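Local coordinates for TATA-box-binding protein (Methanococcus jannaschii, PDB 2Z8U), which probably binds the TATA box of archaeal promoters as a general transcription factor, helping to activate genes transcribed by RNA polymerase, at residues V33-F47 and L50-F64. Residues are numbered along the deposited sequence; the frame is centred on the assembly and turned at random.
Sequences VAMILENAEYEPEQF and LVCRLSVPKVALLIF
Glu41 turns CG away from its backbone N (chi1 -175°) and runs out extended alongside Arg53, whose own chain bends at chi3 (-104°) to bring the guanidinium round to the carboxylate. OE1 of Glu41 meets NH2 of Arg53 at the guanidinium edge, 3.2 Å away, in a salt bridge whose hydrogen bond is weak. CG1 of beta-branched Val51 lies 3.8 Å over one face of the guanidinium, a methyl suited to supporting a flat cation. Beneath these side chains the antiparallel backbones pair: Glu41 N gives a hydrogen bond to Val51 O (2.7 Å), and Val51 N returns one to Glu41 O (2.9 Å). Strand 40-41 is outermost on the first-repeat side of the TBP saddle; the Val51 side, packed on the second subunit, corresponds to the family's concave DNA-binding surface. There Leu62 CD1 touches the edge of the Phe47 ring, 3.6 Å from CE2. On the other face, Leu50 CD1 packs against Val33 CG1 (3.8 Å) and the small Ala34 CB (3.7 Å), and Leu37 CD1 bridges Cys52 CB (4.0 Å) and Ile63. The helix thus meets the sheet through apolar side chains, whereas Arg53, also salt-bridged through NH1 to Asp123 of the second subunit, probably has its guanidinium orientation fixed by two carboxylates.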
loop_
_atom_site.group_PDB
_atom_site.type_symbol
_atom_site.label_atom_id
_atom_site.label_comp_id
_atom_site.label_asym_id
_atom_site.label_seq_id
_atom_site.Cartn_x
_atom_site.Cartn_y
_atom_site.Cartn_z
ATOM N N VAL B 33 10.489 26.815 -35.703
ATOM C CA VAL B 33 9.375 27.481 -34.974
ATOM C C VAL B 33 9.963 28.528 -34.021
ATOM O O VAL B 33 9.512 29.684 -33.974
ATOM C CB VAL B 33 8.487 26.440 -34.225
ATOM C CG1 VAL B 33 7.405 27.112 -33.396
ATOM C CG2 VAL B 33 7.843 25.472 -35.212
ATOM N N ALA B 34 11.013 28.159 -33.294
ATOM C CA ALA B 34 11.654 29.116 -32.391
ATOM C C ALA B 34 12.278 30.312 -33.116
ATOM O O ALA B 34 12.357 31.415 -32.556
ATOM C CB ALA B 34 12.681 28.410 -31.512
ATOM N N MET B 35 12.708 30.110 -34.362
ATOM C CA MET B 35 13.224 31.220 -35.171
ATOM C C MET B 35 12.169 32.268 -35.518
ATOM O O MET B 35 12.501 33.411 -35.801
ATOM C CB MET B 35 13.835 30.716 -36.470
ATOM C CG MET B 35 15.118 29.962 -36.274
ATOM S SD MET B 35 15.697 29.391 -37.869
ATOM C CE MET B 35 17.224 28.645 -37.438
ATOM N N ILE B 36 10.906 31.893 -35.512
ATOM C CA ILE B 36 9.915 32.872 -35.951
ATOM C C ILE B 36 8.929 33.315 -34.890
ATOM O O ILE B 36 8.467 34.457 -34.930
ATOM C CB ILE B 36 9.190 32.442 -37.240
ATOM C CG1 ILE B 36 8.506 31.103 -37.034
ATOM C CG2 ILE B 36 10.170 32.479 -38.454
ATOM C CD1 ILE B 36 7.690 30.613 -38.199
ATOM N N LEU B 37 8.593 32.447 -33.947
ATOM C CA LEU B 37 7.726 32.884 -32.854
ATOM C C LEU B 37 8.475 33.775 -31.879
ATOM O O LEU B 37 9.513 33.390 -31.349
ATOM C CB LEU B 37 7.111 31.709 -32.105
ATOM C CG LEU B 37 6.236 30.755 -32.908
ATOM C CD1 LEU B 37 5.588 29.762 -31.950
ATOM C CD2 LEU B 37 5.184 31.507 -33.717
ATOM N N GLU B 38 7.931 34.962 -31.644
ATOM C CA GLU B 38 8.425 35.817 -30.571
ATOM C C GLU B 38 7.963 35.230 -29.236
ATOM O O GLU B 38 6.887 34.637 -29.161
ATOM C CB GLU B 38 7.914 37.249 -30.745
ATOM C CG GLU B 38 8.520 38.001 -31.941
ATOM C CD GLU B 38 9.968 38.431 -31.734
ATOM O OE1 GLU B 38 10.303 38.930 -30.632
ATOM O OE2 GLU B 38 10.776 38.284 -32.689
ATOM N N ASN B 39 8.787 35.369 -28.199
ATOM C CA ASN B 39 8.446 34.885 -26.857
ATOM C C ASN B 39 8.542 33.366 -26.728
ATOM O O ASN B 39 7.855 32.773 -25.877
ATOM C CB ASN B 39 7.023 35.323 -26.457
ATOM C CG ASN B 39 6.846 36.833 -26.438
ATOM O OD1 ASN B 39 5.742 37.334 -26.648
ATOM N ND2 ASN B 39 7.926 37.563 -26.180
ATOM N N ALA B 40 9.359 32.735 -27.576
ATOM C CA ALA B 40 9.454 31.268 -27.620
ATOM C C ALA B 40 10.603 30.796 -26.761
ATOM O O ALA B 40 11.721 31.328 -26.851
ATOM C CB ALA B 40 9.630 30.763 -29.057
ATOM N N GLU B 41 10.322 29.818 -25.914
ATOM C CA GLU B 41 11.339 29.163 -25.094
ATOM C C GLU B 41 11.503 27.732 -25.602
ATOM O O GLU B 41 10.535 26.947 -25.587
ATOM C CB GLU B 41 10.900 29.169 -23.632
ATOM C CG GLU B 41 11.931 28.609 -22.652
ATOM C CD GLU B 41 11.434 28.538 -21.201
ATOM O OE1 GLU B 41 10.266 28.892 -20.933
ATOM O OE2 GLU B 41 12.226 28.120 -20.323
ATOM N N TYR B 42 12.705 27.400 -26.070
ATOM C CA TYR B 42 12.990 26.054 -26.575
ATOM C C TYR B 42 14.388 25.579 -26.187
ATOM O O TYR B 42 15.382 26.116 -26.667
ATOM C CB TYR B 42 12.804 25.995 -28.103
ATOM C CG TYR B 42 13.049 24.636 -28.729
ATOM C CD1 TYR B 42 12.384 23.496 -28.267
ATOM C CD2 TYR B 42 13.929 24.495 -29.799
ATOM C CE1 TYR B 42 12.605 22.251 -28.845
ATOM C CE2 TYR B 42 14.150 23.258 -30.386
ATOM C CZ TYR B 42 13.478 22.140 -29.905
ATOM O OH TYR B 42 13.703 20.902 -30.483
ATOM N N GLU B 43 14.447 24.579 -25.312
ATOM C CA GLU B 43 15.714 24.010 -24.831
ATOM C C GLU B 43 15.620 22.500 -24.975
ATOM O O GLU B 43 15.262 21.804 -24.015
ATOM C CB GLU B 43 15.941 24.366 -23.357
ATOM C CG GLU B 43 15.252 25.643 -22.873
ATOM C CD GLU B 43 16.208 26.810 -22.699
ATOM O OE1 GLU B 43 15.761 27.863 -22.185
ATOM O OE2 GLU B 43 17.401 26.681 -23.057
ATOM N N PRO B 44 15.898 21.987 -26.186
ATOM C CA PRO B 44 15.643 20.579 -26.509
ATOM C C PRO B 44 16.447 19.569 -25.675
ATOM O O PRO B 44 16.013 18.428 -25.509
ATOM C CB PRO B 44 16.007 20.482 -27.993
ATOM C CG PRO B 44 16.891 21.654 -28.268
ATOM C CD PRO B 44 16.448 22.734 -27.336
ATOM N N GLU B 45 17.596 19.995 -25.153
ATOM C CA GLU B 45 18.408 19.157 -24.276
ATOM C C GLU B 45 17.800 19.017 -22.879
ATOM O O GLU B 45 18.093 18.064 -22.162
ATOM C CB GLU B 45 19.833 19.705 -24.193
ATOM C CG GLU B 45 20.482 19.921 -25.557
ATOM C CD GLU B 45 20.423 18.677 -26.433
ATOM O OE1 GLU B 45 21.139 17.701 -26.123
ATOM O OE2 GLU B 45 19.663 18.676 -27.430
ATOM N N GLN B 46 16.947 19.969 -22.509
ATOM C CA GLN B 46 16.331 20.003 -21.190
ATOM C C GLN B 46 14.929 19.425 -21.232
ATOM O O GLN B 46 14.527 18.680 -20.332
ATOM C CB GLN B 46 16.256 21.444 -20.681
ATOM C CG GLN B 46 17.559 22.224 -20.821
ATOM C CD GLN B 46 17.462 23.670 -20.341
ATOM O OE1 GLN B 46 16.367 24.186 -20.066
ATOM N NE2 GLN B 46 18.612 24.337 -20.254
ATOM N N PHE B 47 14.194 19.781 -22.287
ATOM C CA PHE B 47 12.773 19.485 -22.420
ATOM C C PHE B 47 12.396 19.456 -23.922
ATOM O O PHE B 47 12.846 20.311 -24.687
ATOM C CB PHE B 47 11.951 20.540 -21.657
ATOM C CG PHE B 47 10.474 20.317 -21.715
ATOM C CD1 PHE B 47 9.866 19.365 -20.903
ATOM C CD2 PHE B 47 9.681 21.051 -22.590
ATOM C CE1 PHE B 47 8.489 19.148 -20.963
ATOM C CE2 PHE B 47 8.303 20.840 -22.662
ATOM C CZ PHE B 47 7.704 19.889 -21.845
ATOM N N LEU B 50 8.262 23.056 -27.147
ATOM C CA LEU B 50 8.521 24.489 -27.283
ATOM C C LEU B 50 7.401 25.266 -26.626
ATOM O O LEU B 50 6.224 24.957 -26.842
ATOM C CB LEU B 50 8.651 24.893 -28.768
ATOM C CG LEU B 50 8.826 26.374 -29.100
ATOM C CD1 LEU B 50 9.668 26.521 -30.351
ATOM C CD2 LEU B 50 7.496 27.129 -29.233
ATOM N N VAL B 51 7.760 26.306 -25.875
ATOM C CA VAL B 51 6.775 27.146 -25.174
ATOM C C VAL B 51 6.689 28.527 -25.806
ATOM O O VAL B 51 7.708 29.172 -26.007
ATOM C CB VAL B 51 7.106 27.291 -23.659
ATOM C CG1 VAL B 51 6.082 28.177 -22.951
ATOM C CG2 VAL B 51 7.182 25.920 -22.998
ATOM N N CYS B 52 5.472 28.953 -26.145
ATOM C CA CYS B 52 5.221 30.292 -26.663
ATOM C C CYS B 52 4.191 30.993 -25.777
ATOM O O CYS B 52 3.077 30.502 -25.600
ATOM C CB CYS B 52 4.720 30.265 -28.108
ATOM S SG CYS B 52 4.404 31.978 -28.765
ATOM N N ARG B 53 4.573 32.137 -25.223
ATOM C CA ARG B 53 3.702 32.883 -24.317
ATOM C C ARG B 53 3.231 34.167 -24.967
ATOM O O ARG B 53 4.015 35.096 -25.167
ATOM C CB ARG B 53 4.406 33.166 -22.995
ATOM C CG ARG B 53 4.243 32.059 -21.975
ATOM C CD ARG B 53 4.964 32.394 -20.686
ATOM N NE ARG B 53 6.205 31.635 -20.558
ATOM C CZ ARG B 53 6.323 30.526 -19.834
ATOM N NH1 ARG B 53 5.269 30.055 -19.162
ATOM N NH2 ARG B 53 7.493 29.889 -19.774
ATOM N N LEU B 54 1.948 34.194 -25.320
ATOM C CA LEU B 54 1.330 35.356 -25.953
ATOM C C LEU B 54 0.873 36.373 -24.925
ATOM O O LEU B 54 0.411 36.015 -23.836
ATOM C CB LEU B 54 0.164 34.944 -26.851
ATOM C CG LEU B 54 0.573 34.149 -28.091
ATOM C CD1 LEU B 54 -0.637 33.633 -28.847
ATOM C CD2 LEU B 54 1.451 35.010 -28.990
ATOM N N SER B 55 1.016 37.645 -25.286
ATOM C CA SER B 55 0.647 38.751 -24.411
ATOM C C SER B 55 -0.802 39.202 -24.606
ATOM O O SER B 55 -1.500 39.516 -23.632
ATOM C CB SER B 55 1.604 39.928 -24.619
ATOM O OG SER B 55 1.066 41.099 -24.045
ATOM N N VAL B 56 -1.236 39.272 -25.862
ATOM C CA VAL B 56 -2.618 39.632 -26.188
ATOM C C VAL B 56 -3.152 38.553 -27.125
ATOM O O VAL B 56 -2.695 38.451 -28.263
ATOM C CB VAL B 56 -2.738 41.049 -26.849
ATOM C CG1 VAL B 56 -4.188 41.355 -27.226
ATOM C CG2 VAL B 56 -2.193 42.155 -25.929
ATOM N N PRO B 57 -4.060 37.689 -26.629
ATOM C CA PRO B 57 -4.511 37.632 -25.232
ATOM C C PRO B 57 -3.465 36.879 -24.387
ATOM O O PRO B 57 -2.531 36.316 -24.953
ATOM C CB PRO B 57 -5.818 36.839 -25.325
ATOM C CG PRO B 57 -5.608 35.911 -26.498
ATOM C CD PRO B 57 -4.682 36.635 -27.459
ATOM N N LYS B 58 -3.601 36.909 -23.060
ATOM C CA LYS B 58 -2.654 36.234 -22.168
ATOM C C LYS B 58 -2.852 34.716 -22.264
ATOM O O LYS B 58 -3.542 34.115 -21.438
ATOM C CB LYS B 58 -2.859 36.707 -20.728
ATOM C CG LYS B 58 -1.604 36.696 -19.843
ATOM C CD LYS B 58 -1.889 37.243 -18.422
ATOM C CE LYS B 58 -2.032 38.779 -18.381
ATOM N NZ LYS B 58 -2.284 39.324 -17.007
ATOM N N VAL B 59 -2.275 34.107 -23.291
ATOM C CA VAL B 59 -2.368 32.654 -23.462
ATOM C C VAL B 59 -0.976 32.080 -23.737
ATOM O O VAL B 59 -0.104 32.776 -24.262
ATOM C CB VAL B 59 -3.359 32.237 -24.595
ATOM C CG1 VAL B 59 -4.784 32.741 -24.329
ATOM C CG2 VAL B 59 -2.875 32.714 -25.960
ATOM N N ALA B 60 -0.783 30.809 -23.391
ATOM C CA ALA B 60 0.483 30.140 -23.603
ATOM C C ALA B 60 0.249 28.845 -24.372
ATOM O O ALA B 60 -0.767 28.163 -24.176
ATOM C CB ALA B 60 1.159 29.847 -22.263
ATOM N N LEU B 61 1.194 28.515 -25.235
ATOM C CA LEU B 61 1.100 27.292 -26.027
ATOM C C LEU B 61 2.345 26.454 -25.795
ATOM O O LEU B 61 3.449 26.992 -25.672
ATOM C CB LEU B 61 0.959 27.622 -27.525
ATOM C CG LEU B 61 -0.302 28.372 -28.007
ATOM C CD1 LEU B 61 -0.097 29.885 -27.990
ATOM C CD2 LEU B 61 -0.610 27.947 -29.412
ATOM N N LEU B 62 2.153 25.140 -25.740
ATOM C CA LEU B 62 3.228 24.180 -25.681
ATOM C C LEU B 62 3.128 23.371 -26.959
ATOM O O LEU B 62 2.070 22.799 -27.256
ATOM C CB LEU B 62 3.099 23.282 -24.443
ATOM C CG LEU B 62 4.038 22.069 -24.281
ATOM C CD1 LEU B 62 5.508 22.444 -24.263
ATOM C CD2 LEU B 62 3.671 21.292 -23.015
ATOM N N ILE B 63 4.203 23.399 -27.750
ATOM C CA ILE B 63 4.200 22.743 -29.050
ATOM C C ILE B 63 5.230 21.611 -29.100
ATOM O O ILE B 63 6.402 21.833 -28.799
ATOM C CB ILE B 63 4.512 23.735 -30.199
ATOM C CG1 ILE B 63 3.628 24.992 -30.101
ATOM C CG2 ILE B 63 4.383 23.017 -31.560
ATOM C CD1 ILE B 63 3.924 26.060 -31.132
ATOM N N PHE B 64 4.795 20.427 -29.535
ATOM C CA PHE B 64 5.695 19.277 -29.652
ATOM C C PHE B 64 6.042 18.963 -31.116
ATOM O O PHE B 64 5.306 19.341 -32.025
ATOM C CB PHE B 64 5.049 18.060 -28.977
ATOM C CG PHE B 64 5.010 18.147 -27.470
ATOM C CD1 PHE B 64 6.165 17.911 -26.715
ATOM C CD2 PHE B 64 3.836 18.455 -26.813
ATOM C CE1 PHE B 64 6.138 17.980 -25.317
ATOM C CE2 PHE B 64 3.791 18.519 -25.408
ATOM C CZ PHE B 64 4.953 18.278 -24.664
#